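Local coordinates for myosin-I heavy chain (Dictyostelium discoideum, PDB 5EJR), which works as an actin-based ATPase motor in the early steps of phagocytosis and adhesion, this chain being a MyTH4-FERM part of its tail, at residues A[215-220]-A[324-329]; A[318-323]-A[405-410]. All coordinates share one frame; numbering follows the deposited sequence.

Contact 1: residues A[215-220]-A[324-329]; sequences RFIDQS and YCQIRD. With EDO (1,2-ethanediol), chain H.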
loop_
_atom_site.group_PDB
_atom_site.type_symbol
_atom_site.label_atom_id
_atom_site.label_comp_id
_atom_site.label_asym_id
_atom_site.label_seq_id
_atom_site.Cartn_x
_atom_site.Cartn_y
_atom_site.Cartn_z
ATOM N N ARG A 215 5.551 -3.854 -11.759
ATOM C CA ARG A 215 5.351 -3.841 -13.202
ATOM C C ARG A 215 5.475 -2.444 -13.782
ATOM O O ARG A 215 5.267 -1.445 -13.077
ATOM C CB ARG A 215 4.001 -4.450 -13.571
ATOM C CG ARG A 215 3.819 -5.872 -13.058
ATOM C CD ARG A 215 2.749 -6.598 -13.828
ATOM N NE ARG A 215 2.066 -7.588 -12.998
ATOM C CZ ARG A 215 1.004 -8.288 -13.387
ATOM N NH1 ARG A 215 0.502 -8.128 -14.607
ATOM N NH2 ARG A 215 0.439 -9.159 -12.561
ATOM N N PHE A 216 5.825 -2.375 -15.073
ATOM C CA PHE A 216 5.895 -1.132 -15.832
ATOM C C PHE A 216 4.840 -1.259 -16.914
ATOM O O PHE A 216 4.302 -2.343 -17.110
ATOM C CB PHE A 216 7.295 -0.895 -16.425
ATOM C CG PHE A 216 8.286 -0.405 -15.399
ATOM C CD1 PHE A 216 8.894 -1.293 -14.513
ATOM C CD2 PHE A 216 8.637 0.940 -15.332
ATOM C CE1 PHE A 216 9.795 -0.828 -13.537
ATOM C CE2 PHE A 216 9.548 1.398 -14.368
ATOM C CZ PHE A 216 10.105 0.513 -13.468
ATOM N N ILE A 217 4.530 -0.159 -17.597
ATOM C CA ILE A 217 3.511 -0.080 -18.646
ATOM C C ILE A 217 3.769 -1.059 -19.827
ATOM O O ILE A 217 2.816 -1.501 -20.460
ATOM C CB ILE A 217 3.354 1.410 -19.105
ATOM C CG1 ILE A 217 2.074 1.644 -19.955
ATOM C CG2 ILE A 217 4.605 1.934 -19.805
ATOM C CD1 ILE A 217 0.802 1.824 -19.149
ATOM N N ASP A 218 5.039 -1.409 -20.093
ATOM C CA ASP A 218 5.392 -2.313 -21.194
ATOM C C ASP A 218 5.186 -3.787 -20.822
ATOM O O ASP A 218 5.433 -4.669 -21.647
ATOM C CB ASP A 218 6.821 -2.027 -21.724
ATOM C CG ASP A 218 7.993 -2.313 -20.786
ATOM O OD1 ASP A 218 7.752 -2.613 -19.598
ATOM O OD2 ASP A 218 9.150 -2.195 -21.233
ATOM N N GLN A 219 4.709 -4.037 -19.574
ATOM C CA GLN A 219 4.427 -5.344 -18.964
ATOM C C GLN A 219 5.705 -6.021 -18.437
ATOM O O GLN A 219 5.636 -7.121 -17.881
ATOM C CB GLN A 219 3.597 -6.270 -19.882
ATOM C CG GLN A 219 2.208 -5.742 -20.206
ATOM C CD GLN A 219 1.571 -6.529 -21.326
ATOM O OE1 GLN A 219 1.661 -6.162 -22.504
ATOM N NE2 GLN A 219 0.925 -7.641 -20.989
ATOM N N SER A 220 6.858 -5.327 -18.542
ATOM C CA SER A 220 8.123 -5.809 -17.990
ATOM C C SER A 220 8.066 -5.564 -16.486
ATOM O O SER A 220 7.229 -4.790 -16.024
ATOM C CB SER A 220 9.322 -5.116 -18.639
ATOM O OG SER A 220 9.626 -3.864 -18.046
ATOM N N TYR A 324 5.520 7.752 -23.768
ATOM C CA TYR A 324 4.858 7.471 -25.035
ATOM C C TYR A 324 3.993 6.200 -24.876
ATOM O O TYR A 324 2.817 6.225 -25.217
ATOM C CB TYR A 324 5.889 7.323 -26.188
ATOM C CG TYR A 324 5.286 6.603 -27.379
ATOM C CD1 TYR A 324 4.271 7.190 -28.133
ATOM C CD2 TYR A 324 5.675 5.307 -27.701
ATOM C CE1 TYR A 324 3.685 6.516 -29.197
ATOM C CE2 TYR A 324 5.064 4.608 -28.740
ATOM C CZ TYR A 324 4.050 5.207 -29.463
ATOM O OH TYR A 324 3.490 4.531 -30.506
ATOM N N CYS A 325 4.601 5.119 -24.359
ATOM C CA CYS A 325 3.989 3.821 -24.078
ATOM C C CYS A 325 2.722 3.978 -23.207
ATOM O O CYS A 325 1.706 3.358 -23.504
ATOM C CB CYS A 325 5.017 2.894 -23.432
ATOM S SG CYS A 325 4.425 1.215 -23.099
ATOM N N GLN A 326 2.764 4.853 -22.180
ATOM C CA GLN A 326 1.631 5.092 -21.260
ATOM C C GLN A 326 0.482 5.819 -21.963
ATOM O O GLN A 326 -0.661 5.417 -21.795
ATOM C CB GLN A 326 2.079 5.869 -20.008
ATOM C CG GLN A 326 0.954 6.122 -19.022
ATOM C CD GLN A 326 1.492 6.740 -17.764
ATOM O OE1 GLN A 326 2.461 6.269 -17.191
ATOM N NE2 GLN A 326 0.895 7.821 -17.334
ATOM N N ILE A 327 0.783 6.851 -22.755
ATOM C CA ILE A 327 -0.263 7.620 -23.453
ATOM C C ILE A 327 -0.892 6.744 -24.552
ATOM O O ILE A 327 -2.100 6.805 -24.760
ATOM C CB ILE A 327 0.329 8.936 -24.014
ATOM C CG1 ILE A 327 0.842 9.819 -22.827
ATOM C CG2 ILE A 327 -0.730 9.701 -24.854
ATOM C CD1 ILE A 327 1.929 10.821 -23.268
ATOM N N ARG A 328 -0.062 5.949 -25.249
ATOM C CA ARG A 328 -0.522 5.040 -26.308
ATOM C C ARG A 328 -1.479 4.006 -25.711
ATOM O O ARG A 328 -2.518 3.745 -26.300
ATOM C CB ARG A 328 0.645 4.317 -27.007
ATOM C CG ARG A 328 0.213 3.768 -28.391
ATOM C CD ARG A 328 1.181 2.690 -28.859
ATOM N NE ARG A 328 0.938 2.267 -30.246
ATOM C CZ ARG A 328 0.104 1.282 -30.595
ATOM N NH1 ARG A 328 -0.604 0.643 -29.675
ATOM N NH2 ARG A 328 -0.034 0.941 -31.874
ATOM N N ASP A 329 -1.145 3.458 -24.531
ATOM C CA ASP A 329 -1.973 2.471 -23.823
ATOM C C ASP A 329 -3.319 3.045 -23.419
ATOM O O ASP A 329 -4.362 2.383 -23.590
ATOM C CB ASP A 329 -1.217 1.885 -22.628
ATOM C CG ASP A 329 -2.051 0.906 -21.833
ATOM O OD1 ASP A 329 -2.154 -0.262 -22.258
ATOM O OD2 ASP A 329 -2.631 1.321 -20.804
HETATM C C1 EDO H . -1.801 11.674 -19.661
HETATM O O1 EDO H . -2.806 11.775 -18.676
HETATM C C2 EDO H . -0.677 10.623 -19.403
HETATM O O2 EDO H . -1.058 9.472 -18.672
#

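Contact 2: residues A[318-323]-A[405-410]; sequences ICFELT and LKLMFI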
loop_
_atom_site.group_PDB
_atom_site.type_symbol
_atom_site.label_atom_id
_atom_site.label_comp_id
_atom_site.label_asym_id
_atom_site.label_seq_id
_atom_site.Cartn_x
_atom_site.Cartn_y
_atom_site.Cartn_z
ATOM N N ILE A 318 14.587 7.124 -21.768
ATOM C CA ILE A 318 13.893 6.030 -21.077
ATOM C C ILE A 318 12.550 6.549 -20.561
ATOM O O ILE A 318 11.505 5.893 -20.743
ATOM C CB ILE A 318 14.773 5.390 -19.957
ATOM C CG1 ILE A 318 16.113 4.778 -20.519
ATOM C CG2 ILE A 318 14.002 4.377 -19.136
ATOM C CD1 ILE A 318 15.975 3.817 -21.728
ATOM N N CYS A 319 12.572 7.741 -19.939
ATOM C CA CYS A 319 11.356 8.373 -19.460
ATOM C C CYS A 319 10.437 8.698 -20.650
ATOM O O CYS A 319 9.228 8.537 -20.519
ATOM C CB CYS A 319 11.664 9.622 -18.633
ATOM S SG CYS A 319 10.233 10.682 -18.303
ATOM N N PHE A 320 10.996 9.159 -21.783
ATOM C CA PHE A 320 10.194 9.506 -22.950
ATOM C C PHE A 320 9.494 8.259 -23.478
ATOM O O PHE A 320 8.318 8.315 -23.804
ATOM C CB PHE A 320 11.030 10.139 -24.063
ATOM C CG PHE A 320 10.217 10.514 -25.281
ATOM C CD1 PHE A 320 9.160 11.415 -25.184
ATOM C CD2 PHE A 320 10.494 9.954 -26.526
ATOM C CE1 PHE A 320 8.378 11.724 -26.305
ATOM C CE2 PHE A 320 9.705 10.273 -27.650
ATOM C CZ PHE A 320 8.677 11.173 -27.534
ATOM N N GLU A 321 10.219 7.145 -23.528
ATOM C CA GLU A 321 9.688 5.880 -24.015
ATOM C C GLU A 321 8.541 5.360 -23.123
ATOM O O GLU A 321 7.494 4.944 -23.637
ATOM C CB GLU A 321 10.829 4.856 -24.209
ATOM C CG GLU A 321 10.428 3.581 -24.942
ATOM C CD GLU A 321 9.693 3.761 -26.260
ATOM O OE1 GLU A 321 9.908 4.790 -26.939
ATOM O OE2 GLU A 321 8.897 2.865 -26.613
ATOM N N LEU A 322 8.709 5.450 -21.803
ATOM C CA LEU A 322 7.670 5.039 -20.867
ATOM C C LEU A 322 6.467 5.944 -20.961
ATOM O O LEU A 322 5.339 5.470 -20.846
ATOM C CB LEU A 322 8.168 4.986 -19.439
ATOM C CG LEU A 322 9.071 3.828 -19.081
ATOM C CD1 LEU A 322 9.641 4.034 -17.681
ATOM C CD2 LEU A 322 8.331 2.464 -19.181
ATOM N N THR A 323 6.710 7.243 -21.208
ATOM C CA THR A 323 5.635 8.224 -21.376
ATOM C C THR A 323 4.831 7.930 -22.621
ATOM O O THR A 323 3.600 7.920 -22.549
ATOM C CB THR A 323 6.194 9.651 -21.373
ATOM O OG1 THR A 323 6.883 9.839 -20.139
ATOM C CG2 THR A 323 5.087 10.703 -21.506
ATOM N N LEU A 405 7.586 11.091 -34.584
ATOM C CA LEU A 405 6.227 10.559 -34.691
ATOM C C LEU A 405 5.599 10.387 -33.286
ATOM O O LEU A 405 4.415 10.651 -33.102
ATOM C CB LEU A 405 6.233 9.229 -35.443
ATOM C CG LEU A 405 6.501 9.255 -36.968
ATOM C CD1 LEU A 405 6.786 7.823 -37.473
ATOM C CD2 LEU A 405 5.330 9.898 -37.753
ATOM N N LYS A 406 6.396 10.001 -32.304
ATOM C CA LYS A 406 5.935 9.836 -30.932
ATOM C C LYS A 406 5.541 11.212 -30.332
ATOM O O LYS A 406 4.478 11.325 -29.713
ATOM C CB LYS A 406 6.981 9.083 -30.080
ATOM C CG LYS A 406 7.202 7.612 -30.518
ATOM C CD LYS A 406 8.339 6.966 -29.757
ATOM C CE LYS A 406 8.771 5.673 -30.396
ATOM N NZ LYS A 406 9.837 5.007 -29.620
ATOM N N LEU A 407 6.315 12.265 -30.666
ATOM C CA LEU A 407 6.040 13.636 -30.217
ATOM C C LEU A 407 4.778 14.175 -30.874
ATOM O O LEU A 407 4.003 14.865 -30.217
ATOM C CB LEU A 407 7.239 14.572 -30.533
ATOM C CG LEU A 407 8.533 14.335 -29.744
ATOM C CD1 LEU A 407 9.720 15.044 -30.394
ATOM C CD2 LEU A 407 8.408 14.826 -28.335
ATOM N N MET A 408 4.561 13.837 -32.168
ATOM C CA MET A 408 3.399 14.250 -32.962
ATOM C C MET A 408 2.152 13.585 -32.369
ATOM O O MET A 408 1.107 14.218 -32.270
ATOM C CB MET A 408 3.552 13.774 -34.424
ATOM C CG MET A 408 4.405 14.646 -35.299
ATOM S SD MET A 408 4.598 13.916 -36.971
ATOM C CE MET A 408 2.953 14.164 -37.650
ATOM N N PHE A 409 2.259 12.292 -32.044
ATOM C CA PHE A 409 1.154 11.542 -31.432
ATOM C C PHE A 409 0.776 12.194 -30.084
ATOM O O PHE A 409 -0.386 12.518 -29.872
ATOM C CB PHE A 409 1.556 10.072 -31.236
ATOM C CG PHE A 409 0.635 9.296 -30.316
ATOM C CD1 PHE A 409 -0.693 9.061 -30.666
ATOM C CD2 PHE A 409 1.077 8.859 -29.071
ATOM C CE1 PHE A 409 -1.544 8.350 -29.807
ATOM C CE2 PHE A 409 0.223 8.162 -28.213
ATOM C CZ PHE A 409 -1.087 7.930 -28.580
ATOM N N ILE A 410 1.778 12.452 -29.213
ATOM C CA ILE A 410 1.501 13.091 -27.923
ATOM C C ILE A 410 0.897 14.482 -28.117
ATOM O O ILE A 410 -0.051 14.807 -27.433
ATOM C CB ILE A 410 2.738 13.108 -26.992
ATOM C CG1 ILE A 410 3.207 11.654 -26.698
ATOM C CG2 ILE A 410 2.409 13.875 -25.707
ATOM C CD1 ILE A 410 4.685 11.462 -26.296
#

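Contact 1: residues A[215-220]-A[324-329]
A small, mainly van der Waals surface contact joins two lobes of the FERM domain here: Ile-217, in the turn between strands 211-215 and 221-225, rests against Cys-325, Gln-326 and Asp-329 of helix 317-332. The isoleucine meets the helix with all its branches. Its CG2 touches SG of Cys-325 at 3.4 Å, and CG1 lies 3.7 Å from CA of Gln-326, close enough to lean on the helix backbone itself. With CG1 anti to the backbone N (chi1 -166°), the longer branch carries CD1 on to Asp-329, where it sits 3.8 Å from OD2. A branched aliphatic side chain suits this place, since one methyl takes the sulfur while the other arm runs along the helix from Gln-326 to Asp-329.

Strands 211-215 and 221-225 form the opening hairpin of the ubiquitin-like lobe, as expected of a FERM domain, and helix 317-332 belongs to the helical lobe that follows. The hairpin bends through a type I beta turn from Phe-216 to Gln-219. Asp-218 adds an Asx turn: its OD1 accepts from N of Ser-220 at 3.0 Å, well above the carboxylate plane, and from OG of Ser-220 at 2.7 Å on the syn side, nearer the plane. Its OD2 is bonded to Tyr-243, so both carboxylate oxygens are held. On the helix, OE1 of Gln-326 accepts from the backbone N of Arg-296, and NE2 donates to O2 of a 1,2-ethanediol, probably a crystallisation additive, at 2.9 Å. OD1 of Asp-329 forms a salt bridge with Lys-333, while OD2 is the oxygen beside Ile-217.

Contact 2: residues A[318-323]-A[405-410]
Phe-320 of helix 317-332 reaches across to helix 402-416 and supplies most of the apolar part of this contact. The two segments cross at 49° with their axes 11.3 Å apart at closest approach, a wide spacing that a large aromatic side chain can span. CB of Phe-320 does not point straight at the partner helix, but with CG anti to the backbone N (chi1 -180°) the ring's far end comes nearer to it. There CE1 lies 3.7 Å from CD2 of Leu-407 and equally near CD1 of Ile-410, while CZ is 3.7 Å from CB of Lys-406. All three approach the ring obliquely. Leucine and isoleucine suit these places because their terminal methyls can lie against the ring's end; Ile-306 touches both of them, and Trp-313 and Thr-314 touch the phenylalanine.

The polar part is a single salt bridge at the margin. Lys-406 starts beside the ring with its CB, then runs out in an extended chain to Glu-321, where NZ donates to OE1 at 2.7 Å on the syn side, 25° out of the carboxylate plane. Glu-321 begins by pointing away from helix 402-416, and the bend at chi2 (51°) brings its carboxylate back to the ammonium group.

Both helices belong to the central, all-helical lobe of the FERM domain. The long lysine serves two purposes, its first methylene lying against the aromatic ring and its charged tip staying with the carboxylate. The centre is thus formed by hydrocarbon groups, and the charges pair between two partly exposed residues, where solvent can probably lessen the cost of desolvation.

In the fold
Helix 317-332 carries one segment of each contact, so contacts 1 and 2 use consecutive segments of the same helix, with centres about 11 Å apart. Contact 2 is buried and joins two helices within the helical lobe; contact 1 lies at the surface, where that lobe meets the ubiquitin-like one. Their chemistry follows: an aromatic ring among aliphatic groups, bordered by a charge pair, inside the lobe, against one isoleucine on a mixed helix surface between lobes. Residues of the two contacts also touch: Tyr-324 CE1 packs 3.5 Å from Phe-409 CD2 and Ile-327 CD1 lies 3.8 Å from Ile-410 CG1, on the face of helix 317-332 turned to helix 402-416.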